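Local coordinates for protein adenosine deaminase 1 (Arthrobacter aurescens, PDB 3RYS) that probably catalyses the zinc-dependent hydrolytic deamination of adenine to hypoxanthine in purine salvage and nitrogen catabolism, at residues A[17-23]-A[97-103]; A[139-145]-A[167-173]; A[79-84]-A[120-125]. All blocks are in the same frame, centred on the assembly; numbering follows the deposited sequence.

Contact 1 (A[17-23]-A[97-103]); sequences ELHLHIE and HAEIMMD. With ZN (zinc ion), chain C; ADE (adenine), chain D.
E17 and A98 pair as neighbours in parallel strands, E99 N bonding to E17 O at 2.8 Å; after a one-residue shift in register, L20 O accepts M101 N and M101 O accepts I22 N (3.0 Å). Water 1 sits in the interval between the two ladders and takes the hydrogen of L20 N. L20 CD2 and I22 CB both pack on I100 CG2 (3.7 Å from I22 CB), and helix 76-92 covers L20 and I22. The bend at chi3 (-79°) sets M101 CE over one face of the H21 ring and 4.0 Å from H19 CD2, while adenine N7 lies over the opposite face of H21, 3.1 Å from its NE2. At the far end E23 OE2 receives D103 N on its syn side (2.7 Å), tying the loop after H21 to the strand end; D103 OD2 turns instead to Y66. With ND1 bonded to water 2 at the ring edge and NE2 to zinc (2.3 Å), the H21 imidazole is held at both nitrogens. H19 NE2 binds the metal too, and H199 and D280 complete the protein ligands. This is the His-X-His signature after the first barrel strand of metallo-dependent hydrolases.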
# COMPACT_ATOMS: atom_id res chain seq x y z
N GLU A 17 2.04 2.66 -8.02
CA GLU A 17 2.05 2.30 -6.60
C GLU A 17 1.02 1.21 -6.32
O GLU A 17 -0.19 1.41 -6.49
CB GLU A 17 1.83 3.53 -5.71
CG GLU A 17 2.17 3.28 -4.24
CD GLU A 17 2.39 4.57 -3.45
OE1 GLU A 17 1.84 5.62 -3.84
OE2 GLU A 17 3.11 4.52 -2.43
N LEU A 18 1.50 0.04 -5.91
CA LEU A 18 0.66 -1.13 -5.71
C LEU A 18 0.39 -1.41 -4.24
O LEU A 18 -0.52 -2.18 -3.89
CB LEU A 18 1.31 -2.36 -6.35
CG LEU A 18 1.69 -2.26 -7.83
CD1 LEU A 18 2.30 -3.57 -8.30
CD2 LEU A 18 0.48 -1.88 -8.67
N HIS A 19 1.18 -0.80 -3.37
CA HIS A 19 1.07 -1.00 -1.93
C HIS A 19 0.88 0.34 -1.24
O HIS A 19 1.85 1.07 -1.00
CB HIS A 19 2.33 -1.70 -1.41
CG HIS A 19 2.26 -2.09 0.04
ND1 HIS A 19 2.93 -3.19 0.54
CD2 HIS A 19 1.59 -1.54 1.08
CE1 HIS A 19 2.68 -3.29 1.84
NE2 HIS A 19 1.87 -2.31 2.19
N LEU A 20 -0.36 0.68 -0.93
CA LEU A 20 -0.68 1.96 -0.32
C LEU A 20 -2.03 1.98 0.36
O LEU A 20 -3.05 1.68 -0.25
CB LEU A 20 -0.63 3.08 -1.36
CG LEU A 20 -1.11 4.40 -0.78
CD1 LEU A 20 -0.09 5.49 -1.05
CD2 LEU A 20 -2.50 4.79 -1.28
N HIS A 21 -2.03 2.35 1.64
CA HIS A 21 -3.25 2.44 2.42
C HIS A 21 -3.77 3.87 2.42
O HIS A 21 -3.06 4.80 2.82
CB HIS A 21 -2.99 1.98 3.85
CG HIS A 21 -2.35 0.63 3.93
ND1 HIS A 21 -3.08 -0.51 4.18
CD2 HIS A 21 -1.06 0.24 3.79
CE1 HIS A 21 -2.26 -1.55 4.20
NE2 HIS A 21 -1.03 -1.12 3.96
N ILE A 22 -5.00 4.06 1.96
CA ILE A 22 -5.54 5.40 1.84
C ILE A 22 -5.60 6.12 3.19
O ILE A 22 -5.40 7.33 3.27
CB ILE A 22 -6.92 5.41 1.14
CG1 ILE A 22 -7.18 6.77 0.50
CG2 ILE A 22 -8.03 5.01 2.10
CD1 ILE A 22 -6.10 7.21 -0.46
N GLU A 23 -5.86 5.36 4.25
CA GLU A 23 -5.90 5.91 5.61
C GLU A 23 -4.52 6.32 6.10
O GLU A 23 -4.40 7.13 7.02
CB GLU A 23 -6.51 4.89 6.58
CG GLU A 23 -7.92 4.44 6.25
CD GLU A 23 -7.97 3.25 5.30
OE1 GLU A 23 -7.04 3.08 4.49
OE2 GLU A 23 -8.95 2.48 5.36
N HIS A 97 -0.19 5.09 -11.99
CA HIS A 97 -1.23 4.13 -11.69
C HIS A 97 -1.14 3.78 -10.21
O HIS A 97 -0.05 3.54 -9.67
CB HIS A 97 -1.04 2.87 -12.54
CG HIS A 97 -2.08 1.82 -12.31
ND1 HIS A 97 -1.90 0.76 -11.44
CD2 HIS A 97 -3.31 1.65 -12.85
CE1 HIS A 97 -2.97 -0.00 -11.45
NE2 HIS A 97 -3.85 0.51 -12.30
N ALA A 98 -2.29 3.77 -9.54
CA ALA A 98 -2.33 3.55 -8.10
C ALA A 98 -3.36 2.49 -7.75
O ALA A 98 -4.54 2.63 -8.07
CB ALA A 98 -2.62 4.85 -7.37
N GLU A 99 -2.91 1.42 -7.09
CA GLU A 99 -3.83 0.41 -6.60
C GLU A 99 -3.95 0.53 -5.09
O GLU A 99 -3.03 0.20 -4.34
CB GLU A 99 -3.41 -0.99 -7.06
CG GLU A 99 -3.62 -1.18 -8.56
CD GLU A 99 -3.17 -2.53 -9.08
OE1 GLU A 99 -3.15 -3.51 -8.30
OE2 GLU A 99 -2.84 -2.61 -10.28
N ILE A 100 -5.10 1.03 -4.65
CA ILE A 100 -5.25 1.60 -3.32
C ILE A 100 -6.00 0.70 -2.35
O ILE A 100 -7.10 0.22 -2.64
CB ILE A 100 -5.97 2.95 -3.41
CG1 ILE A 100 -5.16 3.90 -4.31
CG2 ILE A 100 -6.17 3.56 -2.03
CD1 ILE A 100 -5.98 5.02 -4.91
N MET A 101 -5.40 0.48 -1.19
CA MET A 101 -6.05 -0.30 -0.14
C MET A 101 -6.89 0.56 0.79
O MET A 101 -6.68 1.77 0.95
CB MET A 101 -5.02 -1.10 0.67
CG MET A 101 -4.86 -2.53 0.21
SD MET A 101 -3.59 -3.41 1.13
CE MET A 101 -2.11 -2.80 0.33
N MET A 102 -7.86 -0.09 1.42
CA MET A 102 -8.78 0.57 2.31
C MET A 102 -9.22 -0.48 3.32
O MET A 102 -9.40 -1.64 2.97
CB MET A 102 -9.97 1.08 1.50
CG MET A 102 -11.23 1.35 2.28
SD MET A 102 -12.57 1.66 1.13
CE MET A 102 -13.91 1.98 2.27
N ASP A 103 -9.35 -0.07 4.58
CA ASP A 103 -9.78 -0.99 5.64
C ASP A 103 -11.24 -0.76 5.98
O ASP A 103 -11.55 -0.02 6.92
CB ASP A 103 -8.92 -0.82 6.90
CG ASP A 103 -7.44 -1.08 6.65
OD1 ASP A 103 -7.10 -1.79 5.67
OD2 ASP A 103 -6.61 -0.58 7.44
ZN ZN C . 1.09 -2.02 4.34
N9 ADE D . -2.02 -1.44 8.02
C8 ADE D . -1.65 -0.31 7.34
N7 ADE D . -0.41 -0.33 6.88
C5 ADE D . 0.06 -1.57 7.30
C6 ADE D . 1.30 -2.21 7.14
N6 ADE D . 2.33 -1.66 6.50
N1 ADE D . 1.45 -3.44 7.68
C2 ADE D . 0.41 -3.99 8.33
N3 ADE D . -0.81 -3.49 8.55
C4 ADE D . -0.92 -2.26 8.00
O HOH W 1 -2.28 -0.89 -1.99
O HOH W 2 -5.80 0.20 3.86

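Contact 2 (A[139-145]-A[167-173]); sequences IAAFLRD and GIGLDSA. With ADE (adenine), chain D.
D171 ends strand 167-171 and S172 follows it, with F142 to D145 running beside them; the two strands are the parallel partners of a beta-alpha-beta unit in the TIM barrel, with helix 148-160 as the crossover. In the first shell round the adenine, S172 N donates to its N3 at 2.9 Å, and D171 CB lies 3.6 Å from the same N3. These residues are positioned by the backbone ladder, in which D171 N bonds to F142 O and R144 N to D171 O (2.9 Å, 168° at the hydrogen). S172 OG lies 2.9 Å from D145 OD2, a weak bond at most, and is hydrogen-bonded to Y67 OH; serine is short enough for its hydroxyl to reach both.

Earlier in the strands, G169 lets the backbones close to 3.9 Å between its CA and that of A141, whose own side chain is only a methyl. On the outer face the F142 ring offers its edge to I168 CG2, and L155 of the crossover helix touches both side chains. R144 is the second-shell polar anchor: chi1 of 65° puts CG between the backbone nitrogen and the carbonyl carbon, the chain bends at chi3, and the guanidinium serves the carbonyls of N177 and H199. A leucine in its place would probably deprive those two carbonyls and water 3 of this donor and loosen the turn after D171. Water 3, in the guanidinium plane, accepts from R144 NH1 at 3.0 Å and donates to S172 O at 2.7 Å.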
# COMPACT_ATOMS: atom_id res chain seq x y z
N ILE A 139 -8.88 -1.66 -3.59
CA ILE A 139 -8.70 -2.94 -2.93
C ILE A 139 -9.19 -2.88 -1.49
O ILE A 139 -8.69 -2.09 -0.69
CB ILE A 139 -7.23 -3.38 -2.94
CG1 ILE A 139 -6.83 -3.81 -4.35
CG2 ILE A 139 -6.99 -4.52 -1.96
CD1 ILE A 139 -5.46 -4.43 -4.41
N ALA A 140 -10.18 -3.70 -1.18
CA ALA A 140 -10.67 -3.79 0.19
C ALA A 140 -9.76 -4.71 0.99
O ALA A 140 -9.61 -5.89 0.67
CB ALA A 140 -12.10 -4.30 0.22
N ALA A 141 -9.13 -4.16 2.02
CA ALA A 141 -8.24 -4.93 2.88
C ALA A 141 -8.92 -5.27 4.21
O ALA A 141 -9.67 -4.47 4.76
CB ALA A 141 -6.94 -4.19 3.13
N PHE A 142 -8.63 -6.47 4.71
CA PHE A 142 -9.28 -6.97 5.91
C PHE A 142 -8.32 -7.02 7.10
O PHE A 142 -7.15 -7.34 6.95
CB PHE A 142 -9.92 -8.33 5.63
CG PHE A 142 -11.05 -8.26 4.63
CD1 PHE A 142 -12.36 -8.15 5.04
CD2 PHE A 142 -10.78 -8.27 3.26
CE1 PHE A 142 -13.40 -8.07 4.12
CE2 PHE A 142 -11.82 -8.19 2.34
CZ PHE A 142 -13.12 -8.09 2.77
N LEU A 143 -8.83 -6.70 8.28
CA LEU A 143 -8.01 -6.65 9.49
C LEU A 143 -7.77 -8.04 10.05
O LEU A 143 -8.67 -8.66 10.62
CB LEU A 143 -8.66 -5.76 10.54
CG LEU A 143 -9.10 -4.39 10.01
CD1 LEU A 143 -9.75 -3.55 11.11
CD2 LEU A 143 -7.93 -3.65 9.39
N ARG A 144 -6.55 -8.54 9.89
CA ARG A 144 -6.24 -9.92 10.24
C ARG A 144 -6.38 -10.22 11.72
O ARG A 144 -6.45 -11.39 12.11
CB ARG A 144 -4.83 -10.28 9.76
CG ARG A 144 -3.71 -9.51 10.44
CD ARG A 144 -2.43 -9.62 9.65
NE ARG A 144 -2.19 -11.00 9.22
CZ ARG A 144 -1.35 -11.35 8.25
NH1 ARG A 144 -0.67 -10.42 7.60
NH2 ARG A 144 -1.20 -12.62 7.93
N ASP A 145 -6.44 -9.18 12.56
CA ASP A 145 -6.63 -9.38 14.00
C ASP A 145 -8.10 -9.26 14.41
O ASP A 145 -8.41 -9.04 15.58
CB ASP A 145 -5.75 -8.44 14.83
CG ASP A 145 -5.82 -6.99 14.37
OD1 ASP A 145 -6.69 -6.66 13.54
OD2 ASP A 145 -5.00 -6.18 14.85
N GLY A 167 -10.12 -6.13 -6.01
CA GLY A 167 -9.48 -7.22 -5.30
C GLY A 167 -9.57 -7.09 -3.80
O GLY A 167 -10.17 -6.16 -3.26
N ILE A 168 -8.95 -8.03 -3.11
CA ILE A 168 -9.03 -8.11 -1.66
C ILE A 168 -7.63 -8.16 -1.07
O ILE A 168 -6.71 -8.70 -1.69
CB ILE A 168 -9.83 -9.35 -1.24
CG1 ILE A 168 -11.32 -9.12 -1.50
CG2 ILE A 168 -9.60 -9.69 0.21
CD1 ILE A 168 -12.21 -10.12 -0.81
N GLY A 169 -7.47 -7.58 0.11
CA GLY A 169 -6.17 -7.51 0.76
C GLY A 169 -6.24 -8.00 2.19
O GLY A 169 -7.30 -8.34 2.69
N LEU A 170 -5.08 -8.03 2.85
CA LEU A 170 -4.99 -8.54 4.20
C LEU A 170 -3.89 -7.80 4.94
O LEU A 170 -2.72 -7.92 4.60
CB LEU A 170 -4.72 -10.05 4.16
CG LEU A 170 -5.00 -10.98 5.35
CD1 LEU A 170 -3.80 -11.05 6.29
CD2 LEU A 170 -6.27 -10.59 6.11
N ASP A 171 -4.26 -7.02 5.96
CA ASP A 171 -3.27 -6.27 6.72
C ASP A 171 -3.56 -6.26 8.22
O ASP A 171 -4.23 -7.15 8.74
CB ASP A 171 -3.11 -4.84 6.16
CG ASP A 171 -4.40 -4.04 6.22
OD1 ASP A 171 -5.40 -4.55 6.77
OD2 ASP A 171 -4.41 -2.90 5.72
N SER A 172 -3.04 -5.23 8.91
CA SER A 172 -3.09 -5.14 10.37
C SER A 172 -2.06 -6.08 11.03
O SER A 172 -1.21 -6.64 10.35
CB SER A 172 -4.50 -5.39 10.90
OG SER A 172 -4.63 -4.91 12.22
N ALA A 173 -2.16 -6.24 12.35
CA ALA A 173 -1.15 -6.97 13.13
C ALA A 173 -0.86 -8.38 12.61
O ALA A 173 -1.70 -9.28 12.72
CB ALA A 173 -1.55 -7.01 14.60
N9 ADE D . -2.02 -1.44 8.02
C8 ADE D . -1.65 -0.31 7.34
N7 ADE D . -0.41 -0.33 6.88
C5 ADE D . 0.06 -1.57 7.30
C6 ADE D . 1.30 -2.21 7.14
N6 ADE D . 2.33 -1.66 6.50
N1 ADE D . 1.45 -3.44 7.68
C2 ADE D . 0.41 -3.99 8.33
N3 ADE D . -0.81 -3.49 8.55
C4 ADE D . -0.92 -2.26 8.00
O HOH W 3 -0.51 -7.43 7.86

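Contact 3 (A[79-84]-A[120-125]); sequences FTDMTR and GVANAL
G120 and F79 bring their helices together, the CA atoms 4.5 Å apart, where segments 79-84 and 120-125 pass with axes 7.4 Å apart at -44°. Apolar contacts dominate. F79 CB lies 3.6 Å from G120 CA, where any side chain on the glycine would collide; the ring leads away, edge-to-face with H107. One turn on, A124 CB meets T83 CB at 3.5 Å, alanine being small enough to admit a beta-branched neighbour, and T83 CG2 abuts L125 CD2. V121 CG2 lies 4.2 Å from F79 CB, and the aliphatic part of R84 lies alongside the methyl of A124, with CG to CB at 3.9 Å.

Hydrogen bonding is sparse. T80 OG1 donates to G120 O at 2.6 Å, in the carbonyl plane on a lone pair, and so ties the two helices directly. T83 OG1, anti to its carbonyl carbon (chi1 -50°), instead bonds back to F79 O within its own helix. That oxygen takes T83 N as well, from the opposite face of its plane.

Both helices lie on the outside of the barrel. With both threonine hydroxyls engaged by backbone carbonyls, their methyls and the small G120 and A124 can form a close, largely apolar seam.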
# COMPACT_ATOMS: atom_id res chain seq x y z
N PHE A 79 -13.99 11.03 3.12
CA PHE A 79 -13.25 10.00 2.40
C PHE A 79 -12.79 10.50 1.03
O PHE A 79 -11.65 10.26 0.63
CB PHE A 79 -14.09 8.73 2.27
CG PHE A 79 -14.25 7.99 3.57
CD1 PHE A 79 -13.27 7.11 4.01
CD2 PHE A 79 -15.38 8.17 4.35
CE1 PHE A 79 -13.41 6.43 5.21
CE2 PHE A 79 -15.53 7.50 5.55
CZ PHE A 79 -14.54 6.62 5.98
N THR A 80 -13.67 11.21 0.33
CA THR A 80 -13.34 11.80 -0.96
C THR A 80 -12.16 12.75 -0.84
O THR A 80 -11.18 12.63 -1.58
CB THR A 80 -14.54 12.58 -1.53
OG1 THR A 80 -15.57 11.66 -1.91
CG2 THR A 80 -14.12 13.39 -2.74
N ASP A 81 -12.26 13.70 0.08
CA ASP A 81 -11.18 14.65 0.34
C ASP A 81 -9.85 13.95 0.58
O ASP A 81 -8.83 14.34 0.02
CB ASP A 81 -11.53 15.53 1.54
CG ASP A 81 -12.55 16.60 1.21
OD1 ASP A 81 -12.83 16.80 0.01
OD2 ASP A 81 -13.05 17.26 2.14
N MET A 82 -9.86 12.91 1.40
CA MET A 82 -8.62 12.20 1.75
C MET A 82 -8.01 11.54 0.53
O MET A 82 -6.79 11.56 0.34
CB MET A 82 -8.88 11.15 2.82
CG MET A 82 -7.78 10.12 2.95
SD MET A 82 -8.18 8.84 4.16
CE MET A 82 -9.60 8.08 3.40
N THR A 83 -8.87 10.94 -0.29
CA THR A 83 -8.44 10.21 -1.47
C THR A 83 -7.86 11.16 -2.51
O THR A 83 -6.84 10.87 -3.14
CB THR A 83 -9.60 9.42 -2.09
OG1 THR A 83 -10.26 8.65 -1.07
CG2 THR A 83 -9.09 8.48 -3.18
N ARG A 84 -8.50 12.31 -2.67
CA ARG A 84 -8.06 13.30 -3.65
C ARG A 84 -6.74 13.94 -3.25
O ARG A 84 -5.94 14.30 -4.11
CB ARG A 84 -9.14 14.36 -3.88
CG ARG A 84 -10.18 13.94 -4.89
CD ARG A 84 -11.41 14.84 -4.93
NE ARG A 84 -12.33 14.38 -5.97
CZ ARG A 84 -13.62 14.68 -6.02
NH1 ARG A 84 -14.17 15.45 -5.09
NH2 ARG A 84 -14.37 14.20 -7.01
N GLY A 120 -17.28 7.30 -0.65
CA GLY A 120 -16.37 8.41 -0.48
C GLY A 120 -15.11 8.26 -1.31
O GLY A 120 -14.71 9.17 -2.04
N VAL A 121 -14.49 7.09 -1.21
CA VAL A 121 -13.27 6.80 -1.95
C VAL A 121 -13.55 6.65 -3.44
O VAL A 121 -12.94 7.34 -4.26
CB VAL A 121 -12.59 5.52 -1.44
CG1 VAL A 121 -11.36 5.19 -2.27
CG2 VAL A 121 -12.22 5.67 0.03
N ALA A 122 -14.47 5.76 -3.78
CA ALA A 122 -14.80 5.47 -5.18
C ALA A 122 -15.07 6.74 -5.98
O ALA A 122 -14.59 6.89 -7.10
CB ALA A 122 -16.00 4.53 -5.25
N ASN A 123 -15.85 7.65 -5.40
CA ASN A 123 -16.19 8.90 -6.06
C ASN A 123 -14.94 9.70 -6.42
O ASN A 123 -14.89 10.36 -7.45
CB ASN A 123 -17.14 9.73 -5.20
CG ASN A 123 -18.53 9.11 -5.08
OD1 ASN A 123 -18.91 8.27 -5.90
ND2 ASN A 123 -19.28 9.52 -4.06
N ALA A 124 -13.93 9.62 -5.56
CA ALA A 124 -12.65 10.26 -5.84
C ALA A 124 -11.90 9.49 -6.93
O ALA A 124 -11.21 10.09 -7.75
CB ALA A 124 -11.82 10.37 -4.59
N LEU A 125 -12.04 8.17 -6.92
CA LEU A 125 -11.30 7.31 -7.85
C LEU A 125 -11.87 7.34 -9.26
O LEU A 125 -11.12 7.31 -10.25
CB LEU A 125 -11.28 5.87 -7.36
CG LEU A 125 -10.62 5.62 -6.00
CD1 LEU A 125 -10.64 4.14 -5.69
CD2 LEU A 125 -9.20 6.16 -5.99

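Contacts 1 and 2 are successive parts of one barrel sheet, their centres 11 Å apart. Strands 95-102 and 135-143 are neighbours in it, and A141 N probably hydrogen-bonds M102 O at 2.7 Å. Both reach the adenine, contact 1 bringing two of the four protein ligands of zinc and contact 2 the strand end that holds N3. Contact 3 backs contact 1 from outside, with centres 12 Å apart: L125 CD2 packs on I100 CD1 at 3.6 Å, and M82 and T83 touch I22. It stays away from the chemistry, since the F79 side chain is about 14 Å from the adenine, and it does not touch contact 2, whose nearest atoms are about 6 Å off.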